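Local structure of VIN1 (Oscarella pearsei, 6BFI) at residues L438-V452 / V475-S489. The protein binds actin filaments and may play a role in cell-cell adhesion, as a sponge member of the vinculin/alpha-catenin family. Sequence-based numbering, arbitrary orientation.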
ATOM      1  N   LEU A 438      -3.561  -2.619  -5.828  1.00 57.10           N
ATOM      2  CA  LEU A 438      -4.425  -3.338  -6.757  1.00 55.13           C
ATOM      3  C   LEU A 438      -5.407  -2.392  -7.435  1.00 56.01           C
ATOM      4  O   LEU A 438      -5.572  -2.422  -8.661  1.00 56.36           O
ATOM      5  CB  LEU A 438      -5.173  -4.448  -6.018  1.00 57.95           C
ATOM      6  CG  LEU A 438      -4.896  -5.876  -6.480  1.00 59.30           C
ATOM      7  CD1 LEU A 438      -5.776  -6.859  -5.720  1.00 63.49           C
ATOM      8  CD2 LEU A 438      -5.108  -6.000  -7.978  1.00 53.99           C
ATOM      9  N   ARG A 439      -6.068  -1.539  -6.648  1.00 56.90           N
ATOM     10  CA  ARG A 439      -7.022  -0.599  -7.230  1.00 58.85           C
ATOM     11  C   ARG A 439      -6.338   0.344  -8.213  1.00 60.13           C
ATOM     12  O   ARG A 439      -6.911   0.688  -9.257  1.00 56.11           O
ATOM     13  CB  ARG A 439      -7.725   0.189  -6.124  1.00 59.69           C
ATOM     14  CG  ARG A 439      -8.563  -0.669  -5.186  1.00 58.92           C
ATOM     15  CD  ARG A 439      -9.461   0.191  -4.313  1.00 61.35           C
ATOM     16  NE  ARG A 439     -10.416  -0.606  -3.550  1.00 62.56           N
ATOM     17  CZ  ARG A 439     -10.288  -0.893  -2.260  1.00 65.58           C
ATOM     18  NH1 ARG A 439      -9.242  -0.444  -1.577  1.00 64.74           N
ATOM     19  NH2 ARG A 439     -11.210  -1.625  -1.650  1.00 73.75           N
ATOM     20  N   LYS A 440      -5.107   0.764  -7.904  1.00 63.35           N
ATOM     21  CA  LYS A 440      -4.366   1.624  -8.820  1.00 60.50           C
ATOM     22  C   LYS A 440      -4.095   0.910 -10.139  1.00 60.22           C
ATOM     23  O   LYS A 440      -4.303   1.474 -11.220  1.00 62.02           O
ATOM     24  CB  LYS A 440      -3.057   2.079  -8.170  1.00 63.90           C
ATOM     25  CG  LYS A 440      -2.358   3.213  -8.904  1.00 70.04           C
ATOM     26  CD  LYS A 440      -1.182   3.760  -8.104  1.00 79.32           C
ATOM     27  CE  LYS A 440       0.031   2.845  -8.182  1.00 85.06           C
ATOM     28  NZ  LYS A 440       0.656   2.864  -9.536  1.00 87.07           N
ATOM     29  N   GLU A 441      -3.644  -0.346 -10.068  1.00 61.84           N
ATOM     30  CA  GLU A 441      -3.375  -1.096 -11.291  1.00 61.78           C
ATOM     31  C   GLU A 441      -4.648  -1.337 -12.095  1.00 57.36           C
ATOM     32  O   GLU A 441      -4.607  -1.377 -13.332  1.00 57.57           O
ATOM     33  CB  GLU A 441      -2.690  -2.419 -10.953  1.00 62.87           C
ATOM     34  CG  GLU A 441      -1.377  -2.241 -10.209  1.00 67.68           C
ATOM     35  CD  GLU A 441      -0.654  -3.549  -9.968  1.00 73.78           C
ATOM     36  OE1 GLU A 441       0.577  -3.515  -9.751  1.00 80.30           O
ATOM     37  OE2 GLU A 441      -1.313  -4.609  -9.999  1.00 75.29           O
ATOM     38  N   ALA A 442      -5.787  -1.490 -11.416  1.00 54.14           N
ATOM     39  CA  ALA A 442      -7.054  -1.636 -12.124  1.00 49.81           C
ATOM     40  C   ALA A 442      -7.433  -0.346 -12.845  1.00 48.92           C
ATOM     41  O   ALA A 442      -7.825  -0.371 -14.020  1.00 49.59           O
ATOM     42  CB  ALA A 442      -8.154  -2.056 -11.149  1.00 49.35           C
ATOM     43  N   ALA A 443      -7.328   0.793 -12.153  1.00 48.57           N
ATOM     44  CA  ALA A 443      -7.644   2.072 -12.784  1.00 48.77           C
ATOM     45  C   ALA A 443      -6.734   2.336 -13.978  1.00 47.71           C
ATOM     46  O   ALA A 443      -7.178   2.863 -15.007  1.00 45.39           O
ATOM     47  CB  ALA A 443      -7.539   3.204 -11.763  1.00 51.89           C
ATOM     48  N   LYS A 444      -5.456   1.966 -13.859  1.00 48.67           N
ATOM     49  CA  LYS A 444      -4.552   2.059 -14.999  1.00 49.14           C
ATOM     50  C   LYS A 444      -5.007   1.156 -16.138  1.00 52.11           C
ATOM     51  O   LYS A 444      -4.969   1.554 -17.310  1.00 53.54           O
ATOM     52  CB  LYS A 444      -3.127   1.711 -14.567  1.00 57.14           C
ATOM     53  CG  LYS A 444      -2.246   1.211 -15.699  1.00 67.61           C
ATOM     54  CD  LYS A 444      -0.772   1.249 -15.333  1.00 74.51           C
ATOM     55  CE  LYS A 444       0.076   0.678 -16.459  1.00 77.98           C
ATOM     56  NZ  LYS A 444       1.528   0.952 -16.276  1.00 82.76           N
ATOM     57  N   LEU A 445      -5.456  -0.061 -15.813  1.00 49.35           N
ATOM     58  CA  LEU A 445      -5.904  -0.977 -16.859  1.00 46.60           C
ATOM     59  C   LEU A 445      -7.101  -0.415 -17.618  1.00 47.13           C
ATOM     60  O   LEU A 445      -7.149  -0.484 -18.852  1.00 38.56           O
ATOM     61  CB  LEU A 445      -6.243  -2.341 -16.261  1.00 43.03           C
ATOM     62  CG  LEU A 445      -6.650  -3.406 -17.282  1.00 46.47           C
ATOM     63  CD1 LEU A 445      -5.532  -3.638 -18.282  1.00 47.36           C
ATOM     64  CD2 LEU A 445      -7.034  -4.709 -16.587  1.00 46.69           C
ATOM     65  N   ARG A 446      -8.080   0.144 -16.901  1.00 50.49           N
ATOM     66  CA  ARG A 446      -9.207   0.783 -17.577  1.00 53.88           C
ATOM     67  C   ARG A 446      -8.729   1.935 -18.457  1.00 52.54           C
ATOM     68  O   ARG A 446      -9.113   2.046 -19.635  1.00 52.40           O
ATOM     69  CB  ARG A 446     -10.224   1.283 -16.549  1.00 56.59           C
ATOM     70  CG  ARG A 446     -10.866   0.195 -15.697  1.00 60.12           C
ATOM     71  CD  ARG A 446     -11.937   0.785 -14.791  1.00 64.55           C
ATOM     72  NE  ARG A 446     -12.829  -0.232 -14.241  1.00 71.63           N
ATOM     73  CZ  ARG A 446     -12.792  -0.660 -12.984  1.00 78.83           C
ATOM     74  NH1 ARG A 446     -11.907  -0.157 -12.133  1.00 81.54           N
ATOM     75  NH2 ARG A 446     -13.643  -1.591 -12.576  1.00 81.25           N
ATOM     76  N   ASP A 447      -7.865   2.793 -17.899  1.00 49.85           N
ATOM     77  CA  ASP A 447      -7.411   3.975 -18.623  1.00 55.88           C
ATOM     78  C   ASP A 447      -6.722   3.599 -19.930  1.00 53.16           C
ATOM     79  O   ASP A 447      -7.042   4.149 -20.990  1.00 52.08           O
ATOM     80  CB  ASP A 447      -6.481   4.804 -17.737  1.00 60.49           C
ATOM     81  CG  ASP A 447      -6.014   6.075 -18.417  1.00 63.54           C
ATOM     82  OD1 ASP A 447      -6.831   7.012 -18.549  1.00 63.22           O
ATOM     83  OD2 ASP A 447      -4.832   6.137 -18.815  1.00 66.67           O
ATOM     84  N   ILE A 448      -5.776   2.656 -19.879  1.00 51.81           N
ATOM     85  CA  ILE A 448      -5.099   2.244 -21.106  1.00 53.46           C
ATOM     86  C   ILE A 448      -6.050   1.470 -22.009  1.00 54.69           C
ATOM     87  O   ILE A 448      -5.881   1.456 -23.235  1.00 60.14           O
ATOM     88  CB  ILE A 448      -3.829   1.432 -20.786  1.00 56.83           C
ATOM     89  CG1 ILE A 448      -3.024   1.168 -22.062  1.00 57.25           C
ATOM     90  CG2 ILE A 448      -4.180   0.117 -20.110  1.00 59.78           C
ATOM     91  CD1 ILE A 448      -2.735   2.417 -22.879  1.00 58.08           C
ATOM     92  N   SER A 449      -7.071   0.833 -21.435  1.00 52.46           N
ATOM     93  CA  SER A 449      -8.059   0.143 -22.256  1.00 48.65           C
ATOM     94  C   SER A 449      -8.857   1.121 -23.109  1.00 51.89           C
ATOM     95  O   SER A 449      -9.346   0.749 -24.183  1.00 52.07           O
ATOM     96  CB  SER A 449      -8.996  -0.683 -21.375  1.00 51.30           C
ATOM     97  OG  SER A 449      -8.286  -1.694 -20.681  1.00 59.29           O
ATOM     98  N   THR A 450      -8.997   2.375 -22.659  1.00 48.79           N
ATOM     99  CA  THR A 450      -9.710   3.352 -23.483  1.00 48.87           C
ATOM    100  C   THR A 450      -9.024   3.608 -24.826  1.00 51.89           C
ATOM    101  O   THR A 450      -9.676   4.097 -25.755  1.00 48.59           O
ATOM    102  CB  THR A 450      -9.868   4.684 -22.745  1.00 55.89           C
ATOM    103  OG1 THR A 450      -8.594   5.334 -22.635  1.00 57.39           O
ATOM    104  CG2 THR A 450     -10.453   4.464 -21.357  1.00 58.30           C
ATOM    105  N   ALA A 451      -7.738   3.287 -24.957  1.00 48.78           N
ATOM    106  CA  ALA A 451      -6.982   3.595 -26.164  1.00 47.53           C
ATOM    107  C   ALA A 451      -6.831   2.410 -27.108  1.00 52.96           C
ATOM    108  O   ALA A 451      -6.274   2.573 -28.198  1.00 51.26           O
ATOM    109  CB  ALA A 451      -5.595   4.130 -25.793  1.00 42.24           C
ATOM    110  N   VAL A 452      -7.317   1.228 -26.729  1.00 55.88           N
ATOM    111  CA  VAL A 452      -7.090   0.034 -27.535  1.00 51.61           C
ATOM    112  C   VAL A 452      -7.986   0.027 -28.769  1.00 51.88           C
ATOM    113  O   VAL A 452      -7.519  -0.189 -29.893  1.00 47.98           O
ATOM    114  CB  VAL A 452      -7.291  -1.227 -26.674  1.00 47.30           C
ATOM    115  CG1 VAL A 452      -7.402  -2.464 -27.547  1.00 43.65           C
ATOM    116  CG2 VAL A 452      -6.143  -1.371 -25.686  1.00 47.48           C
ATOM    117  N   VAL A 475       0.432  -0.303 -28.264  1.00 50.81           N
ATOM    118  CA  VAL A 475      -0.674  -0.171 -27.319  1.00 48.99           C
ATOM    119  C   VAL A 475      -1.097  -1.541 -26.809  1.00 50.83           C
ATOM    120  O   VAL A 475      -1.412  -1.711 -25.623  1.00 52.18           O
ATOM    121  CB  VAL A 475      -1.849   0.581 -27.971  1.00 49.46           C
ATOM    122  CG1 VAL A 475      -3.030   0.652 -27.016  1.00 52.27           C
ATOM    123  CG2 VAL A 475      -1.416   1.977 -28.385  1.00 50.16           C
ATOM    124  N   LYS A 476      -1.093  -2.545 -27.692  1.00 48.78           N
ATOM    125  CA  LYS A 476      -1.415  -3.904 -27.275  1.00 49.49           C
ATOM    126  C   LYS A 476      -0.457  -4.390 -26.195  1.00 51.17           C
ATOM    127  O   LYS A 476      -0.880  -5.013 -25.216  1.00 50.43           O
ATOM    128  CB  LYS A 476      -1.385  -4.848 -28.478  1.00 50.39           C
ATOM    129  CG  LYS A 476      -1.841  -6.266 -28.159  1.00 49.84           C
ATOM    130  CD  LYS A 476      -1.696  -7.199 -29.356  1.00 54.75           C
ATOM    131  CE  LYS A 476      -0.237  -7.518 -29.643  1.00 58.20           C
ATOM    132  NZ  LYS A 476      -0.089  -8.625 -30.631  1.00 60.93           N
ATOM    133  N   GLU A 477       0.839  -4.110 -26.355  1.00 55.20           N
ATOM    134  CA  GLU A 477       1.805  -4.554 -25.357  1.00 58.41           C
ATOM    135  C   GLU A 477       1.685  -3.765 -24.058  1.00 60.05           C
ATOM    136  O   GLU A 477       1.978  -4.301 -22.983  1.00 64.09           O
ATOM    137  CB  GLU A 477       3.221  -4.462 -25.919  1.00 62.22           C
ATOM    138  CG  GLU A 477       3.454  -5.380 -27.108  1.00 73.21           C
ATOM    139  CD  GLU A 477       4.802  -5.160 -27.764  1.00 81.23           C
ATOM    140  OE1 GLU A 477       5.642  -6.085 -27.736  1.00 88.59           O
ATOM    141  OE2 GLU A 477       5.022  -4.054 -28.303  1.00 82.90           O
ATOM    142  N   LYS A 478       1.264  -2.498 -24.127  1.00 56.83           N
ATOM    143  CA  LYS A 478       0.991  -1.766 -22.893  1.00 53.70           C
ATOM    144  C   LYS A 478      -0.190  -2.372 -22.147  1.00 49.95           C
ATOM    145  O   LYS A 478      -0.132  -2.557 -20.921  1.00 51.28           O
ATOM    146  CB  LYS A 478       0.736  -0.290 -23.194  1.00 58.90           C
ATOM    147  CG  LYS A 478       1.968   0.457 -23.663  1.00 63.44           C
ATOM    148  CD  LYS A 478       3.067   0.377 -22.620  1.00 67.74           C
ATOM    149  CE  LYS A 478       4.417   0.731 -23.215  1.00 74.51           C
ATOM    150  NZ  LYS A 478       5.506   0.618 -22.208  1.00 78.41           N
ATOM    151  N   TRP A 479      -1.264  -2.698 -22.872  1.00 45.56           N
ATOM    152  CA  TRP A 479      -2.412  -3.332 -22.232  1.00 48.78           C
ATOM    153  C   TRP A 479      -2.031  -4.684 -21.641  1.00 51.60           C
ATOM    154  O   TRP A 479      -2.441  -5.016 -20.522  1.00 48.06           O
ATOM    155  CB  TRP A 479      -3.561  -3.487 -23.227  1.00 47.22           C
ATOM    156  CG  TRP A 479      -4.831  -3.992 -22.592  1.00 51.00           C
ATOM    157  CD1 TRP A 479      -5.895  -3.242 -22.179  1.00 55.56           C
ATOM    158  CD2 TRP A 479      -5.160  -5.355 -22.285  1.00 47.65           C
ATOM    159  NE1 TRP A 479      -6.867  -4.053 -21.639  1.00 52.46           N
ATOM    160  CE2 TRP A 479      -6.439  -5.354 -21.692  1.00 48.28           C
ATOM    161  CE3 TRP A 479      -4.500  -6.575 -22.456  1.00 47.81           C
ATOM    162  CZ2 TRP A 479      -7.068  -6.523 -21.273  1.00 47.04           C
ATOM    163  CZ3 TRP A 479      -5.124  -7.732 -22.035  1.00 49.73           C
ATOM    164  CH2 TRP A 479      -6.395  -7.699 -21.450  1.00 47.51           C
ATOM    165  N   LEU A 480      -1.246  -5.476 -22.375  1.00 51.34           N
ATOM    166  CA  LEU A 480      -0.833  -6.781 -21.865  1.00 52.86           C
ATOM    167  C   LEU A 480       0.058  -6.640 -20.639  1.00 56.55           C
ATOM    168  O   LEU A 480      -0.022  -7.450 -19.709  1.00 60.98           O
ATOM    169  CB  LEU A 480      -0.118  -7.575 -22.959  1.00 54.03           C
ATOM    170  CG  LEU A 480      -0.994  -8.151 -24.071  1.00 55.65           C
ATOM    171  CD1 LEU A 480      -0.148  -8.893 -25.103  1.00 60.64           C
ATOM    172  CD2 LEU A 480      -2.062  -9.064 -23.490  1.00 51.60           C
ATOM    173  N   GLU A 481       0.919  -5.620 -20.619  1.00 58.96           N
ATOM    174  CA  GLU A 481       1.773  -5.405 -19.455  1.00 62.15           C
ATOM    175  C   GLU A 481       0.944  -5.049 -18.226  1.00 54.01           C
ATOM    176  O   GLU A 481       1.082  -5.678 -17.167  1.00 51.87           O
ATOM    177  CB  GLU A 481       2.799  -4.311 -19.755  1.00 72.40           C
ATOM    178  CG  GLU A 481       3.566  -3.837 -18.530  1.00 83.28           C
ATOM    179  CD  GLU A 481       3.284  -2.384 -18.190  1.00 89.89           C
ATOM    180  OE1 GLU A 481       3.120  -1.572 -19.126  1.00 88.39           O
ATOM    181  OE2 GLU A 481       3.223  -2.056 -16.985  1.00 93.77           O
ATOM    182  N   ALA A 482       0.069  -4.046 -18.352  1.00 49.00           N
ATOM    183  CA  ALA A 482      -0.759  -3.651 -17.216  1.00 44.68           C
ATOM    184  C   ALA A 482      -1.633  -4.804 -16.742  1.00 45.78           C
ATOM    185  O   ALA A 482      -1.745  -5.056 -15.534  1.00 51.37           O
ATOM    186  CB  ALA A 482      -1.619  -2.445 -17.589  1.00 41.39           C
ATOM    187  N   ALA A 483      -2.247  -5.528 -17.682  1.00 48.64           N
ATOM    188  CA  ALA A 483      -3.151  -6.613 -17.319  1.00 49.31           C
ATOM    189  C   ALA A 483      -2.404  -7.767 -16.663  1.00 51.97           C
ATOM    190  O   ALA A 483      -2.921  -8.402 -15.736  1.00 51.74           O
ATOM    191  CB  ALA A 483      -3.909  -7.094 -18.556  1.00 47.34           C
ATOM    192  N   GLU A 484      -1.183  -8.051 -17.124  1.00 57.21           N
ATOM    193  CA  GLU A 484      -0.411  -9.142 -16.535  1.00 63.68           C
ATOM    194  C   GLU A 484       0.089  -8.783 -15.140  1.00 64.21           C
ATOM    195  O   GLU A 484       0.092  -9.633 -14.241  1.00 67.60           O
ATOM    196  CB  GLU A 484       0.757  -9.518 -17.447  1.00 74.30           C
ATOM    197  CG  GLU A 484       0.388 -10.455 -18.596  1.00 87.45           C
ATOM    198  CD  GLU A 484       0.222 -11.906 -18.158  1.00 99.52           C
ATOM    199  OE1 GLU A 484       0.212 -12.175 -16.936  1.00107.34           O
ATOM    200  OE2 GLU A 484       0.105 -12.783 -19.041  1.00104.26           O
ATOM    201  N   SER A 485       0.519  -7.535 -14.932  1.00 60.70           N
ATOM    202  CA  SER A 485       0.942  -7.139 -13.591  1.00 56.94           C
ATOM    203  C   SER A 485      -0.237  -7.134 -12.622  1.00 54.79           C
ATOM    204  O   SER A 485      -0.122  -7.627 -11.488  1.00 53.72           O
ATOM    205  CB  SER A 485       1.612  -5.768 -13.633  1.00 54.74           C
ATOM    206  OG  SER A 485       0.679  -4.764 -13.982  1.00 57.78           O
ATOM    207  N   MET A 486      -1.379  -6.586 -13.052  1.00 52.83           N
ATOM    208  CA  MET A 486      -2.580  -6.657 -12.225  1.00 52.68           C
ATOM    209  C   MET A 486      -2.939  -8.105 -11.912  1.00 51.95           C
ATOM    210  O   MET A 486      -3.368  -8.420 -10.795  1.00 51.78           O
ATOM    211  CB  MET A 486      -3.746  -5.956 -12.921  1.00 49.84           C
ATOM    212  CG  MET A 486      -4.913  -5.643 -11.997  1.00 50.70           C
ATOM    213  SD  MET A 486      -6.401  -5.154 -12.887  1.00 52.25           S
ATOM    214  CE  MET A 486      -6.897  -6.730 -13.583  1.00 47.21           C
ATOM    215  N   GLY A 487      -2.753  -8.999 -12.886  1.00 47.65           N
ATOM    216  CA  GLY A 487      -2.983 -10.412 -12.634  1.00 42.34           C
ATOM    217  C   GLY A 487      -2.026 -10.986 -11.608  1.00 50.47           C
ATOM    218  O   GLY A 487      -2.402 -11.847 -10.810  1.00 54.27           O
ATOM    219  N   ARG A 488      -0.773 -10.523 -11.616  1.00 51.24           N
ATOM    220  CA  ARG A 488       0.180 -10.962 -10.599  1.00 56.97           C
ATOM    221  C   ARG A 488      -0.255 -10.518  -9.209  1.00 57.67           C
ATOM    222  O   ARG A 488      -0.141 -11.281  -8.242  1.00 60.50           O
ATOM    223  CB  ARG A 488       1.580 -10.431 -10.907  1.00 65.05           C
ATOM    224  CG  ARG A 488       2.448 -11.375 -11.717  1.00 76.75           C
ATOM    225  CD  ARG A 488       3.916 -10.990 -11.603  1.00 86.68           C
ATOM    226  NE  ARG A 488       4.138  -9.579 -11.908  1.00 90.43           N
ATOM    227  CZ  ARG A 488       4.395  -9.109 -13.124  1.00 93.77           C
ATOM    228  NH1 ARG A 488       4.464  -9.939 -14.155  1.00 93.98           N
ATOM    229  NH2 ARG A 488       4.582  -7.809 -13.310  1.00 96.41           N
ATOM    230  N   SER A 489      -0.746  -9.283  -9.081  1.00 55.56           N
ATOM    231  CA  SER A 489      -1.228  -8.832  -7.778  1.00 55.62           C
ATOM    232  C   SER A 489      -2.439  -9.644  -7.329  1.00 52.39           C
ATOM    233  O   SER A 489      -2.520 -10.073  -6.165  1.00 46.59           O
ATOM    234  CB  SER A 489      -1.568  -7.342  -7.828  1.00 57.11           C
ATOM    235  OG  SER A 489      -0.427  -6.575  -8.165  1.00 61.62           O
TER
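Leu-445 meets Trp-479 over one face of the indole: its CD1 stands 3.9 Å from the centroid of the five-membered ring and 21° off the ring normal, which identifies a CH-pi contact. The other methyl, CD2, turns to Met-486, 3.6 Å from its CE, and the two side chains cross at about a right angle. The first torsion of Leu-445 swings CG away from the backbone N and sends both methyls into a hole formed by Trp-479, Ala-482, Ala-483 and Met-486. Trp-479 and Met-486 are knobs in the reverse direction, the latter lodged among Leu-438, Glu-441, Ala-442 and Leu-445. This reciprocal knobs-into-holes packing joins two antiparallel helices, whose segment axes approach to 9.2 Å at 159°, within the helical-bundle architecture of the vinculin family. Helix 399-427 adds to the same core, placing Phe-410 against the Trp-479 ring and Ala-421 against Met-486. At the indole edge, Trp-479 NE1 gives Ser-449 OG a weak hydrogen bond, 2.9 Å long but well bent at the hydrogen; Thr-414 also hydrogen-bonds to that hydroxyl. Glu-441 extends across to the other helix, where Ser-489 OG donates to its OE2 at 2.8 Å, on the syn side yet 32° out of the carboxylate plane. Were Glu-441 cut back to an alanine, the Ser-489 hydroxyl would probably lose this acceptor, and Met-486 CA and CB the carboxylate oxygen beside them. Lys-444, fully extended, lays CE 3.7 Å from Ala-482 CB before its NZ forms a long salt bridge, 3.5 Å, with Glu-481 OE2.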